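Local coordinates for protein inorganic pyrophosphatase (Thermus thermophilus, PDB 2PRD) that probably catalyses the magnesium-dependent hydrolysis of inorganic pyrophosphate to two phosphate ions, working as a homohexamer, at residues A[43-48]-A[137-142]; A[50-55]-A[70-75]; A[60-65]-A[169-174]; A[92-97]-A[151-156]. All coordinates share one frame; numbering follows the deposited sequence.

The four contacts tie together a single pyrophosphatase fold, and the two outermost lie on opposite sides of its centre. Interaction 1 joins the end of strand 38-44 to the turn after helix 126-138. Interaction 2, whose strands 54-57 and 70-74 belong to the central sheet, is nested within the chain that interaction 1 closes, and touches it through Tyr51. Interaction 4 follows interaction 2 in series and pairs strands 84-97 and 150-156 of the same sheet, about 15 Å away between centres. Interaction 3, its centre about 29 Å from that of interaction 1, brings C-terminal helix 158-173 against the 60-65 loop. Predicted substrate and magnesium residues thus come together from segments distant in sequence.

Interaction 1 of 4, residues A[43-48]-A[137-142]; sequences RVLPGA and ETYKAL. With SO4 (sulfate ion), chain B.
A buried, anion-bridged contact joins Arg43, at the end of strand 38-44, to Tyr139 and Lys140 in the turn that follows helix 126-138. The Arg43 chain runs extended from CG to NE and presents two nitrogens to one sulfate: NH1 reaches O4 at 2.9 Å, and NH2 reaches O2 at 3.1 Å in an almost straight bond (179°). Tyr139 OH donates to that same O2 at 2.5 Å, while Lys140 NZ, which also pairs with Glu98, holds O1 at 3.0 Å. Lys140 CG lies over the centre of one Tyr139 face, and Leu45 CD2 lies in the ring plane at the edge, 3.8 Å from Tyr139 CD2. One water links Arg43 NH2 to Tyr139 O and a second links Gly47 N to that carbonyl. Pro46 CG packs on Leu142 CB at 3.7 Å, the two side chains running past each other in opposite directions. An alanine at Tyr139 would remove the hydroxyl donor to O2 and the ring that Leu45 and Lys140 pack on, and is likely to leave the anion less firmly held. With Arg43 and Tyr139 predicted to bind substrate, the sulfate, probably from the crystallisation liquor, is consistent with a phosphate-binding position.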
loop_
_atom_site.group_PDB
_atom_site.type_symbol
_atom_site.label_atom_id
_atom_site.label_comp_id
_atom_site.label_asym_id
_atom_site.label_seq_id
_atom_site.Cartn_x
_atom_site.Cartn_y
_atom_site.Cartn_z
ATOM N N ARG A 43 -4.631 -18.096 11.205
ATOM C CA ARG A 43 -3.190 -18.332 11.034
ATOM C C ARG A 43 -2.707 -17.456 9.892
ATOM O O ARG A 43 -3.560 -16.967 9.171
ATOM C CB ARG A 43 -2.916 -19.779 10.621
ATOM C CG ARG A 43 -3.240 -20.102 9.160
ATOM C CD ARG A 43 -3.201 -21.581 8.889
ATOM N NE ARG A 43 -3.494 -21.974 7.521
ATOM C CZ ARG A 43 -4.668 -22.183 6.953
ATOM N NH1 ARG A 43 -5.822 -22.043 7.629
ATOM N NH2 ARG A 43 -4.797 -22.570 5.702
ATOM N N VAL A 44 -1.408 -17.362 9.799
ATOM C CA VAL A 44 -0.699 -16.657 8.716
ATOM C C VAL A 44 -0.216 -17.757 7.778
ATOM O O VAL A 44 0.384 -18.714 8.250
ATOM C CB VAL A 44 0.462 -15.826 9.257
ATOM C CG1 VAL A 44 1.183 -15.002 8.199
ATOM C CG2 VAL A 44 -0.035 -14.870 10.331
ATOM N N LEU A 45 -0.543 -17.667 6.501
ATOM C CA LEU A 45 -0.124 -18.697 5.520
ATOM C C LEU A 45 1.403 -18.803 5.595
ATOM O O LEU A 45 2.052 -17.764 5.586
ATOM C CB LEU A 45 -0.588 -18.290 4.136
ATOM C CG LEU A 45 -2.041 -18.078 3.803
ATOM C CD1 LEU A 45 -2.156 -17.672 2.320
ATOM C CD2 LEU A 45 -2.880 -19.339 4.059
ATOM N N PRO A 46 1.911 -20.046 5.630
ATOM C CA PRO A 46 3.332 -20.263 5.754
ATOM C C PRO A 46 4.180 -19.999 4.521
ATOM O O PRO A 46 5.396 -19.818 4.686
ATOM C CB PRO A 46 3.410 -21.675 6.300
ATOM C CG PRO A 46 2.172 -22.358 5.725
ATOM C CD PRO A 46 1.110 -21.285 5.684
ATOM N N GLY A 47 3.564 -19.968 3.345
ATOM C CA GLY A 47 4.317 -19.759 2.112
ATOM C C GLY A 47 4.194 -18.354 1.611
ATOM O O GLY A 47 3.351 -17.651 2.171
ATOM N N ALA A 48 5.016 -18.003 0.607
ATOM C CA ALA A 48 4.896 -16.586 0.142
ATOM C C ALA A 48 3.731 -16.503 -0.809
ATOM O O ALA A 48 3.922 -16.401 -2.039
ATOM C CB ALA A 48 6.257 -16.303 -0.535
ATOM N N GLU A 137 -3.847 -25.888 -4.335
ATOM C CA GLU A 137 -3.000 -27.093 -4.320
ATOM C C GLU A 137 -1.678 -26.937 -3.635
ATOM O O GLU A 137 -1.009 -27.945 -3.387
ATOM C CB GLU A 137 -2.815 -27.590 -5.768
ATOM C CG GLU A 137 -4.132 -28.182 -6.258
ATOM C CD GLU A 137 -4.106 -28.755 -7.654
ATOM O OE1 GLU A 137 -3.284 -28.307 -8.473
ATOM O OE2 GLU A 137 -4.963 -29.638 -7.915
ATOM N N THR A 138 -1.246 -25.706 -3.305
ATOM C CA THR A 138 0.060 -25.539 -2.676
ATOM C C THR A 138 0.005 -24.817 -1.349
ATOM O O THR A 138 1.001 -24.879 -0.595
ATOM C CB THR A 138 0.995 -24.728 -3.609
ATOM O OG1 THR A 138 0.348 -23.481 -3.956
ATOM C CG2 THR A 138 1.296 -25.415 -4.928
ATOM N N TYR A 139 -1.080 -24.143 -1.053
ATOM C CA TYR A 139 -1.135 -23.300 0.154
ATOM C C TYR A 139 -1.064 -23.995 1.474
ATOM O O TYR A 139 -0.694 -23.376 2.481
ATOM C CB TYR A 139 -2.258 -22.294 0.082
ATOM C CG TYR A 139 -3.609 -22.677 0.668
ATOM C CD1 TYR A 139 -4.312 -23.743 0.152
ATOM C CD2 TYR A 139 -4.207 -21.941 1.664
ATOM C CE1 TYR A 139 -5.567 -24.104 0.584
ATOM C CE2 TYR A 139 -5.467 -22.273 2.128
ATOM C CZ TYR A 139 -6.129 -23.350 1.591
ATOM O OH TYR A 139 -7.385 -23.698 2.039
ATOM N N LYS A 140 -1.360 -25.301 1.457
ATOM C CA LYS A 140 -1.315 -26.085 2.690
ATOM C C LYS A 140 -0.164 -27.078 2.674
ATOM O O LYS A 140 0.022 -27.878 3.606
ATOM C CB LYS A 140 -2.670 -26.725 2.907
ATOM C CG LYS A 140 -3.741 -25.892 3.578
ATOM C CD LYS A 140 -4.986 -26.727 3.745
ATOM C CE LYS A 140 -6.125 -26.118 4.494
ATOM N NZ LYS A 140 -7.121 -27.206 4.841
ATOM N N ALA A 141 0.668 -26.933 1.642
ATOM C CA ALA A 141 1.850 -27.748 1.436
ATOM C C ALA A 141 2.791 -27.672 2.613
ATOM O O ALA A 141 3.295 -28.774 2.942
ATOM C CB ALA A 141 2.508 -27.529 0.087
ATOM N N LEU A 142 3.017 -26.547 3.254
ATOM C CA LEU A 142 3.898 -26.416 4.418
ATOM C C LEU A 142 3.251 -26.821 5.738
ATOM O O LEU A 142 3.849 -26.771 6.827
ATOM C CB LEU A 142 4.453 -24.976 4.488
ATOM C CG LEU A 142 5.306 -24.633 3.256
ATOM C CD1 LEU A 142 5.748 -23.220 3.170
ATOM C CD2 LEU A 142 6.578 -25.505 3.326
HETATM S S SO4 B . -8.792 -23.404 5.391
HETATM O O1 SO4 B . -8.902 -24.898 5.483
HETATM O O2 SO4 B . -7.633 -23.067 4.489
HETATM O O3 SO4 B . -10.012 -22.624 5.046
HETATM O O4 SO4 B . -8.421 -22.968 6.806
HETATM O O HOH W 1 -2.120 -22.735 4.940
HETATM O O HOH W 2 1.069 -20.976 2.213
#

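Interaction 2 of 4, residues A[50-55]-A[70-75]; sequences FYPGDY and DGLVLS
Tyr55 leans along strand 70-74, and its atoms meet Leu72, Gly71 and Asp70 in turn. CB lies 4.1 Å from Leu72 CD1. With CG anti to the backbone N (chi1 -177°), the ring reaches back along the partner strand: CD1 comes 3.4 Å from Gly71 O and has Leu72 CD1 at the ring edge, and CE1 nears Asp70 CB. At the tip, OH donates to Asp70 OD2, although the modelled separation is implausibly short and the hydroxyl's exact place is uncertain. The backbones pair antiparallel, with Asp54 and Val73 as the hydrogen-bonded pair: Val73 N reaches Asp54 O at 2.8 Å, and Asp54 N reaches Val73 O at 3.0 Å. Farther on, Ser75 OG donates to Asp54 OD1, again modelled so short that the length is doubtful, while OD2 accepts from the backbone N of Arg24 and of Leu79. A phenylalanine in place of Tyr55 would probably keep the packing on Leu72 but lose the hydroxyl facing Asp70 OD2, an oxygen that Lys104 also bridges. Tyr55 is a predicted substrate residue and Asp70 a predicted ligand of two magnesium ions; their pairing, if real at this length, would probably link a substrate-binding group to a metal-binding carboxylate.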
loop_
_atom_site.group_PDB
_atom_site.type_symbol
_atom_site.label_atom_id
_atom_site.label_comp_id
_atom_site.label_asym_id
_atom_site.label_seq_id
_atom_site.Cartn_x
_atom_site.Cartn_y
_atom_site.Cartn_z
ATOM N N PHE A 50 -0.817 -15.435 -1.152
ATOM C CA PHE A 50 -1.976 -14.599 -0.784
ATOM C C PHE A 50 -3.225 -15.144 -1.458
ATOM O O PHE A 50 -3.089 -15.798 -2.489
ATOM C CB PHE A 50 -1.693 -13.130 -1.145
ATOM C CG PHE A 50 -1.409 -12.877 -2.587
ATOM C CD1 PHE A 50 -2.454 -12.900 -3.501
ATOM C CD2 PHE A 50 -0.120 -12.622 -3.019
ATOM C CE1 PHE A 50 -2.220 -12.649 -4.831
ATOM C CE2 PHE A 50 0.114 -12.374 -4.354
ATOM C CZ PHE A 50 -0.916 -12.437 -5.266
ATOM N N TYR A 51 -4.391 -14.880 -0.864
ATOM C CA TYR A 51 -5.656 -15.351 -1.440
ATOM C C TYR A 51 -5.839 -14.698 -2.784
ATOM O O TYR A 51 -5.698 -13.465 -2.887
ATOM C CB TYR A 51 -6.823 -14.998 -0.482
ATOM C CG TYR A 51 -6.997 -16.135 0.509
ATOM C CD1 TYR A 51 -6.117 -16.322 1.561
ATOM C CD2 TYR A 51 -8.030 -17.041 0.341
ATOM C CE1 TYR A 51 -6.253 -17.400 2.414
ATOM C CE2 TYR A 51 -8.165 -18.158 1.167
ATOM C CZ TYR A 51 -7.266 -18.311 2.199
ATOM O OH TYR A 51 -7.416 -19.342 3.079
ATOM N N PRO A 52 -6.159 -15.492 -3.789
ATOM C CA PRO A 52 -6.368 -15.008 -5.151
ATOM C C PRO A 52 -7.644 -14.232 -5.316
ATOM O O PRO A 52 -7.902 -13.583 -6.359
ATOM C CB PRO A 52 -6.158 -16.298 -5.952
ATOM C CG PRO A 52 -6.928 -17.275 -5.052
ATOM C CD PRO A 52 -6.325 -16.959 -3.686
ATOM N N GLY A 53 -8.507 -14.178 -4.312
ATOM C CA GLY A 53 -9.764 -13.379 -4.403
ATOM C C GLY A 53 -10.213 -13.260 -2.966
ATOM O O GLY A 53 -9.542 -13.963 -2.176
ATOM N N ASP A 54 -11.239 -12.510 -2.670
ATOM C CA ASP A 54 -11.753 -12.347 -1.311
ATOM C C ASP A 54 -12.508 -13.584 -0.854
ATOM O O ASP A 54 -13.352 -14.082 -1.596
ATOM C CB ASP A 54 -12.648 -11.061 -1.147
ATOM C CG ASP A 54 -12.039 -9.826 -1.684
ATOM O OD1 ASP A 54 -12.198 -9.520 -2.879
ATOM O OD2 ASP A 54 -11.404 -9.060 -0.897
ATOM N N TYR A 55 -12.166 -14.097 0.319
ATOM C CA TYR A 55 -12.763 -15.312 0.840
ATOM C C TYR A 55 -13.728 -15.138 2.002
ATOM O O TYR A 55 -13.441 -14.450 2.971
ATOM C CB TYR A 55 -11.597 -16.267 1.202
ATOM C CG TYR A 55 -12.031 -17.636 1.693
ATOM C CD1 TYR A 55 -12.358 -18.625 0.766
ATOM C CD2 TYR A 55 -12.087 -17.970 3.034
ATOM C CE1 TYR A 55 -12.744 -19.911 1.174
ATOM C CE2 TYR A 55 -12.437 -19.235 3.451
ATOM C CZ TYR A 55 -12.771 -20.181 2.516
ATOM O OH TYR A 55 -13.156 -21.454 2.903
ATOM N N ASP A 70 -18.671 -21.942 1.855
ATOM C CA ASP A 70 -17.553 -21.032 1.610
ATOM C C ASP A 70 -17.449 -20.563 0.156
ATOM O O ASP A 70 -17.895 -21.327 -0.699
ATOM C CB ASP A 70 -16.232 -21.866 1.719
ATOM C CG ASP A 70 -15.838 -21.904 3.170
ATOM O OD1 ASP A 70 -16.352 -20.997 3.855
ATOM O OD2 ASP A 70 -15.088 -22.801 3.559
ATOM N N GLY A 71 -16.809 -19.442 -0.102
ATOM C CA GLY A 71 -16.684 -19.024 -1.506
ATOM C C GLY A 71 -15.586 -18.010 -1.715
ATOM O O GLY A 71 -15.193 -17.373 -0.749
ATOM N N LEU A 72 -15.166 -17.910 -2.962
ATOM C CA LEU A 72 -14.118 -16.977 -3.402
ATOM C C LEU A 72 -14.677 -15.939 -4.346
ATOM O O LEU A 72 -15.318 -16.311 -5.328
ATOM C CB LEU A 72 -13.047 -17.832 -4.080
ATOM C CG LEU A 72 -11.671 -17.168 -4.050
ATOM C CD1 LEU A 72 -11.030 -17.372 -2.679
ATOM C CD2 LEU A 72 -10.772 -17.719 -5.130
ATOM N N VAL A 73 -14.518 -14.652 -4.059
ATOM C CA VAL A 73 -15.068 -13.569 -4.877
ATOM C C VAL A 73 -14.002 -12.831 -5.673
ATOM O O VAL A 73 -12.935 -12.496 -5.148
ATOM C CB VAL A 73 -15.734 -12.545 -3.949
ATOM C CG1 VAL A 73 -16.498 -11.444 -4.679
ATOM C CG2 VAL A 73 -16.662 -13.244 -2.966
ATOM N N LEU A 74 -14.347 -12.555 -6.923
ATOM C CA LEU A 74 -13.471 -11.808 -7.837
ATOM C C LEU A 74 -13.850 -10.358 -7.601
ATOM O O LEU A 74 -15.064 -10.038 -7.706
ATOM C CB LEU A 74 -13.765 -12.294 -9.254
ATOM C CG LEU A 74 -13.580 -13.792 -9.473
ATOM C CD1 LEU A 74 -13.566 -14.075 -10.986
ATOM C CD2 LEU A 74 -12.282 -14.257 -8.849
ATOM N N SER A 75 -12.928 -9.485 -7.226
ATOM C CA SER A 75 -13.284 -8.091 -6.959
ATOM C C SER A 75 -12.287 -7.176 -7.675
ATOM O O SER A 75 -11.236 -7.724 -7.977
ATOM C CB SER A 75 -13.131 -7.773 -5.457
ATOM O OG SER A 75 -11.924 -8.401 -5.008
#

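Interaction 3 of 4, residues A[60-65]-A[169-174]; sequences STLAED and IARYKG
Aromatic packing, one hydrogen bond and one salt bridge join the Tyr172 and Arg171 side chains of the C-terminal helix to the 60-65 loop. The aromatic part is a CH-pi contact: Ser60 CA stands over the middle of the Tyr172 ring, 3.5 Å from its centroid and only 1° off the normal. Tyr172 CG is anti to the backbone N (chi1 175°), which carries the ring out toward the loop; there it lies flat against the peptide between Ser60 and Thr61. Apolar contacts continue this surface, with Leu62 CB beside Tyr172 CB at 4.1 Å and Thr61 CG2 against Ile169 CG1 at 3.7 Å. The polar contacts belong to Arg171, whose chain bends at chi3 and brings the guanidinium to the loop, where its two terminal nitrogens find different partners. NH1 donates to a lone pair of Leu62 O at 3.0 Å, close to the guanidinium plane; NH2 forms the salt bridge with Glu64 OE2 at 2.9 Å. That carboxylate stands nearly perpendicular to the guanidinium (83°), and Glu64 CG rests over one guanidinium face. The loop leads from strand 54-57 to strand 70-74 and carries Asp65, a predicted magnesium ligand, so helix 158-173 ends beside the link between two central strands.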
loop_
_atom_site.group_PDB
_atom_site.type_symbol
_atom_site.label_atom_id
_atom_site.label_comp_id
_atom_site.label_asym_id
_atom_site.label_seq_id
_atom_site.Cartn_x
_atom_site.Cartn_y
_atom_site.Cartn_z
ATOM N N SER A 60 -26.355 -18.195 6.880
ATOM C CA SER A 60 -27.579 -18.985 6.836
ATOM C C SER A 60 -27.593 -20.108 5.815
ATOM O O SER A 60 -28.571 -20.264 5.064
ATOM C CB SER A 60 -28.765 -18.095 6.450
ATOM O OG SER A 60 -29.020 -17.220 7.563
ATOM N N THR A 61 -26.494 -20.817 5.768
ATOM C CA THR A 61 -26.334 -21.963 4.871
ATOM C C THR A 61 -25.553 -22.967 5.741
ATOM O O THR A 61 -24.957 -22.575 6.763
ATOM C CB THR A 61 -25.631 -21.757 3.551
ATOM O OG1 THR A 61 -24.287 -21.296 3.765
ATOM C CG2 THR A 61 -26.326 -20.762 2.635
ATOM N N LEU A 62 -25.670 -24.206 5.333
ATOM C CA LEU A 62 -24.950 -25.235 6.119
ATOM C C LEU A 62 -24.457 -26.230 5.096
ATOM O O LEU A 62 -25.345 -26.727 4.404
ATOM C CB LEU A 62 -25.998 -25.854 7.046
ATOM C CG LEU A 62 -25.491 -26.816 8.103
ATOM C CD1 LEU A 62 -24.191 -26.396 8.729
ATOM C CD2 LEU A 62 -26.607 -26.983 9.155
ATOM N N ALA A 63 -23.154 -26.394 4.981
ATOM C CA ALA A 63 -22.638 -27.362 3.996
ATOM C C ALA A 63 -22.750 -28.746 4.622
ATOM O O ALA A 63 -23.214 -28.858 5.779
ATOM C CB ALA A 63 -21.275 -26.950 3.518
ATOM N N GLU A 64 -22.396 -29.775 3.884
ATOM C CA GLU A 64 -22.490 -31.167 4.359
ATOM C C GLU A 64 -21.476 -31.397 5.463
ATOM O O GLU A 64 -21.628 -32.345 6.239
ATOM C CB GLU A 64 -22.408 -32.141 3.205
ATOM C CG GLU A 64 -23.702 -32.555 2.514
ATOM C CD GLU A 64 -23.638 -32.551 1.001
ATOM O OE1 GLU A 64 -22.679 -33.082 0.401
ATOM O OE2 GLU A 64 -24.550 -31.982 0.351
ATOM N N ASP A 65 -20.505 -30.509 5.566
ATOM C CA ASP A 65 -19.442 -30.546 6.543
ATOM C C ASP A 65 -19.796 -29.810 7.825
ATOM O O ASP A 65 -18.942 -29.633 8.702
ATOM C CB ASP A 65 -18.129 -29.986 6.009
ATOM C CG ASP A 65 -18.121 -28.487 5.847
ATOM O OD1 ASP A 65 -19.130 -27.827 6.156
ATOM O OD2 ASP A 65 -17.067 -27.965 5.405
ATOM N N ILE A 169 -28.943 -23.911 1.579
ATOM C CA ILE A 169 -29.915 -22.947 2.195
ATOM C C ILE A 169 -30.997 -23.756 2.920
ATOM O O ILE A 169 -31.378 -23.480 4.065
ATOM C CB ILE A 169 -30.507 -21.990 1.166
ATOM C CG1 ILE A 169 -29.504 -20.910 0.751
ATOM C CG2 ILE A 169 -31.820 -21.383 1.603
ATOM C CD1 ILE A 169 -29.905 -20.127 -0.498
ATOM N N ALA A 170 -31.466 -24.785 2.226
ATOM C CA ALA A 170 -32.529 -25.657 2.723
ATOM C C ALA A 170 -32.082 -26.333 3.993
ATOM O O ALA A 170 -32.791 -26.327 5.004
ATOM C CB ALA A 170 -32.846 -26.656 1.629
ATOM N N ARG A 171 -30.896 -26.914 3.870
ATOM C CA ARG A 171 -30.267 -27.652 4.966
ATOM C C ARG A 171 -30.138 -26.829 6.230
ATOM O O ARG A 171 -30.311 -27.408 7.314
ATOM C CB ARG A 171 -28.942 -28.276 4.553
ATOM C CG ARG A 171 -28.278 -29.063 5.666
ATOM C CD ARG A 171 -27.097 -29.901 5.200
ATOM N NE ARG A 171 -27.163 -30.466 3.883
ATOM C CZ ARG A 171 -26.605 -30.143 2.741
ATOM N NH1 ARG A 171 -25.798 -29.093 2.637
ATOM N NH2 ARG A 171 -26.880 -30.829 1.644
ATOM N N TYR A 172 -29.888 -25.531 6.114
ATOM C CA TYR A 172 -29.732 -24.638 7.260
ATOM C C TYR A 172 -31.049 -24.461 8.003
ATOM O O TYR A 172 -31.030 -24.382 9.235
ATOM C CB TYR A 172 -29.139 -23.290 6.860
ATOM C CG TYR A 172 -29.075 -22.294 7.992
ATOM C CD1 TYR A 172 -27.995 -22.209 8.846
ATOM C CD2 TYR A 172 -30.129 -21.428 8.191
ATOM C CE1 TYR A 172 -27.934 -21.256 9.867
ATOM C CE2 TYR A 172 -30.075 -20.490 9.217
ATOM C CZ TYR A 172 -28.999 -20.428 10.045
ATOM O OH TYR A 172 -28.948 -19.528 11.088
ATOM N N LYS A 173 -32.122 -24.433 7.238
ATOM C CA LYS A 173 -33.484 -24.321 7.775
ATOM C C LYS A 173 -33.809 -25.626 8.499
ATOM O O LYS A 173 -34.339 -25.657 9.591
ATOM C CB LYS A 173 -34.495 -24.165 6.628
ATOM C CG LYS A 173 -34.065 -23.009 5.725
ATOM C CD LYS A 173 -35.260 -22.284 5.134
ATOM C CE LYS A 173 -35.496 -22.813 3.705
ATOM N NZ LYS A 173 -35.703 -21.641 2.795
ATOM N N GLY A 174 -33.443 -26.673 7.792
ATOM C CA GLY A 174 -33.553 -28.062 8.147
ATOM C C GLY A 174 -34.810 -28.588 8.794
ATOM O O GLY A 174 -34.612 -29.424 9.731
ATOM O OXT GLY A 174 -35.944 -28.251 8.409
#

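Interaction 4 of 4, residues A[92-97]-A[151-156]; sequences LLLMED and KVTGWR
Strands 92-97 and 151-156 run antiparallel at 154°, their axes 4.3 Å apart at the closest, with a one-residue shift in register between Leu94 and Met95. Leu92 and Arg156 exchange a pair of backbone hydrogen bonds, as do Glu96 and Lys151. Between these pairs, Leu94 O accepts from Thr153 N at 2.9 Å and, weakly, from Gly154 N, while Leu94 N donates to Gly154 O. Two residues facing one define a classic beta bulge, here on strand 150-156 of the central pyrophosphatase sheet. At the backbone angles of Gly154 a CB would collide with the carbonyl oxygen of Thr153. On the face carrying Leu93, Met95, Val152 and Trp155, Leu93 CD1 sits over the tryptophan ring in a CH-pi contact, 3.9 Å from the centroid of the six-membered ring, and also touches Val152 CG1 at 3.8 Å. Met95 CE presses on Val152 CG2 at 3.4 Å, tighter than usual for two methyls. On the other face, Arg156 bends at chi2 (-70°), folding its guanidinium back over Leu94, whose CD1 lies against one guanidinium face, 3.5 Å from Arg156 CZ. Arg156 NH1 donates to Trp155 O at 3.0 Å, which helps to keep the group folded back.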
loop_
_atom_site.group_PDB
_atom_site.type_symbol
_atom_site.label_atom_id
_atom_site.label_comp_id
_atom_site.label_asym_id
_atom_site.label_seq_id
_atom_site.Cartn_x
_atom_site.Cartn_y
_atom_site.Cartn_z
ATOM N N LEU A 92 -18.578 -23.303 -9.363
ATOM C CA LEU A 92 -18.156 -24.064 -8.197
ATOM C C LEU A 92 -16.727 -24.580 -8.435
ATOM O O LEU A 92 -16.368 -24.918 -9.555
ATOM C CB LEU A 92 -18.926 -25.391 -7.986
ATOM C CG LEU A 92 -20.273 -25.357 -7.325
ATOM C CD1 LEU A 92 -20.857 -26.765 -7.112
ATOM C CD2 LEU A 92 -20.247 -24.607 -5.982
ATOM N N LEU A 93 -16.028 -24.662 -7.325
ATOM C CA LEU A 93 -14.703 -25.256 -7.316
ATOM C C LEU A 93 -14.876 -26.471 -6.377
ATOM O O LEU A 93 -15.238 -26.337 -5.213
ATOM C CB LEU A 93 -13.562 -24.360 -6.880
ATOM C CG LEU A 93 -12.178 -24.984 -6.788
ATOM C CD1 LEU A 93 -11.765 -25.579 -8.119
ATOM C CD2 LEU A 93 -11.156 -23.942 -6.366
ATOM N N LEU A 94 -14.671 -27.634 -6.971
ATOM C CA LEU A 94 -14.765 -28.902 -6.212
ATOM C C LEU A 94 -13.360 -29.267 -5.757
ATOM O O LEU A 94 -12.424 -29.162 -6.572
ATOM C CB LEU A 94 -15.337 -29.985 -7.113
ATOM C CG LEU A 94 -16.711 -29.702 -7.709
ATOM C CD1 LEU A 94 -17.175 -30.842 -8.573
ATOM C CD2 LEU A 94 -17.733 -29.357 -6.640
ATOM N N MET A 95 -13.234 -29.699 -4.516
ATOM C CA MET A 95 -11.931 -30.133 -3.986
ATOM C C MET A 95 -12.099 -31.142 -2.866
ATOM O O MET A 95 -13.200 -31.296 -2.290
ATOM C CB MET A 95 -11.118 -28.900 -3.575
ATOM C CG MET A 95 -11.829 -27.896 -2.689
ATOM S SD MET A 95 -10.744 -26.524 -2.177
ATOM C CE MET A 95 -10.051 -26.097 -3.783
ATOM N N GLU A 96 -11.031 -31.858 -2.578
ATOM C CA GLU A 96 -10.998 -32.866 -1.500
ATOM C C GLU A 96 -9.898 -32.346 -0.553
ATOM O O GLU A 96 -8.821 -32.045 -1.084
ATOM C CB GLU A 96 -10.570 -34.246 -1.928
ATOM C CG GLU A 96 -11.068 -34.834 -3.213
ATOM C CD GLU A 96 -12.311 -35.687 -3.094
ATOM O OE1 GLU A 96 -13.358 -35.178 -2.638
ATOM O OE2 GLU A 96 -12.260 -36.891 -3.454
ATOM N N ASP A 97 -10.216 -32.240 0.704
ATOM C CA ASP A 97 -9.203 -31.758 1.670
ATOM C C ASP A 97 -9.118 -32.802 2.775
ATOM O O ASP A 97 -9.854 -33.804 2.749
ATOM C CB ASP A 97 -9.478 -30.345 2.143
ATOM C CG ASP A 97 -10.721 -30.342 3.026
ATOM O OD1 ASP A 97 -11.430 -31.374 2.941
ATOM O OD2 ASP A 97 -10.962 -29.382 3.769
ATOM N N LYS A 151 -6.762 -31.463 -2.678
ATOM C CA LYS A 151 -6.712 -31.828 -4.080
ATOM C C LYS A 151 -7.902 -31.213 -4.810
ATOM O O LYS A 151 -9.024 -31.262 -4.285
ATOM C CB LYS A 151 -6.625 -33.307 -4.377
ATOM C CG LYS A 151 -5.841 -33.437 -5.692
ATOM C CD LYS A 151 -6.552 -34.335 -6.690
ATOM C CE LYS A 151 -5.726 -34.420 -7.980
ATOM N NZ LYS A 151 -5.640 -35.811 -8.530
ATOM N N VAL A 152 -7.613 -30.610 -5.933
ATOM C CA VAL A 152 -8.662 -29.937 -6.701
ATOM C C VAL A 152 -9.207 -30.946 -7.717
ATOM O O VAL A 152 -8.490 -31.524 -8.536
ATOM C CB VAL A 152 -8.259 -28.620 -7.358
ATOM C CG1 VAL A 152 -9.181 -28.366 -8.546
ATOM C CG2 VAL A 152 -8.316 -27.446 -6.387
ATOM N N THR A 153 -10.501 -31.132 -7.610
ATOM C CA THR A 153 -11.268 -32.055 -8.438
ATOM C C THR A 153 -11.750 -31.503 -9.743
ATOM O O THR A 153 -11.632 -32.208 -10.750
ATOM C CB THR A 153 -12.436 -32.538 -7.536
ATOM O OG1 THR A 153 -11.905 -33.610 -6.750
ATOM C CG2 THR A 153 -13.615 -32.891 -8.390
ATOM N N GLY A 154 -12.253 -30.283 -9.815
ATOM C CA GLY A 154 -12.727 -29.752 -11.096
ATOM C C GLY A 154 -13.611 -28.538 -10.851
ATOM O O GLY A 154 -13.761 -28.147 -9.710
ATOM N N TRP A 155 -14.153 -27.999 -11.920
ATOM C CA TRP A 155 -14.997 -26.816 -11.886
ATOM C C TRP A 155 -16.393 -27.136 -12.424
ATOM O O TRP A 155 -16.506 -28.011 -13.289
ATOM C CB TRP A 155 -14.360 -25.753 -12.746
ATOM C CG TRP A 155 -12.992 -25.266 -12.356
ATOM C CD1 TRP A 155 -11.784 -25.826 -12.648
ATOM C CD2 TRP A 155 -12.692 -24.054 -11.650
ATOM N NE1 TRP A 155 -10.765 -25.056 -12.151
ATOM C CE2 TRP A 155 -11.293 -23.942 -11.550
ATOM C CE3 TRP A 155 -13.476 -23.028 -11.116
ATOM C CZ2 TRP A 155 -10.639 -22.907 -10.908
ATOM C CZ3 TRP A 155 -12.818 -21.964 -10.499
ATOM C CH2 TRP A 155 -11.430 -21.926 -10.381
ATOM N N ARG A 156 -17.342 -26.377 -11.891
ATOM C CA ARG A 156 -18.743 -26.532 -12.283
ATOM C C ARG A 156 -19.314 -25.175 -12.623
ATOM O O ARG A 156 -18.867 -24.166 -12.087
ATOM C CB ARG A 156 -19.586 -27.217 -11.232
ATOM C CG ARG A 156 -19.221 -28.638 -10.853
ATOM C CD ARG A 156 -19.528 -29.594 -11.995
ATOM N NE ARG A 156 -19.073 -30.933 -11.657
ATOM C CZ ARG A 156 -17.915 -31.485 -11.955
ATOM N NH1 ARG A 156 -16.964 -30.864 -12.655
ATOM N NH2 ARG A 156 -17.696 -32.733 -11.543
#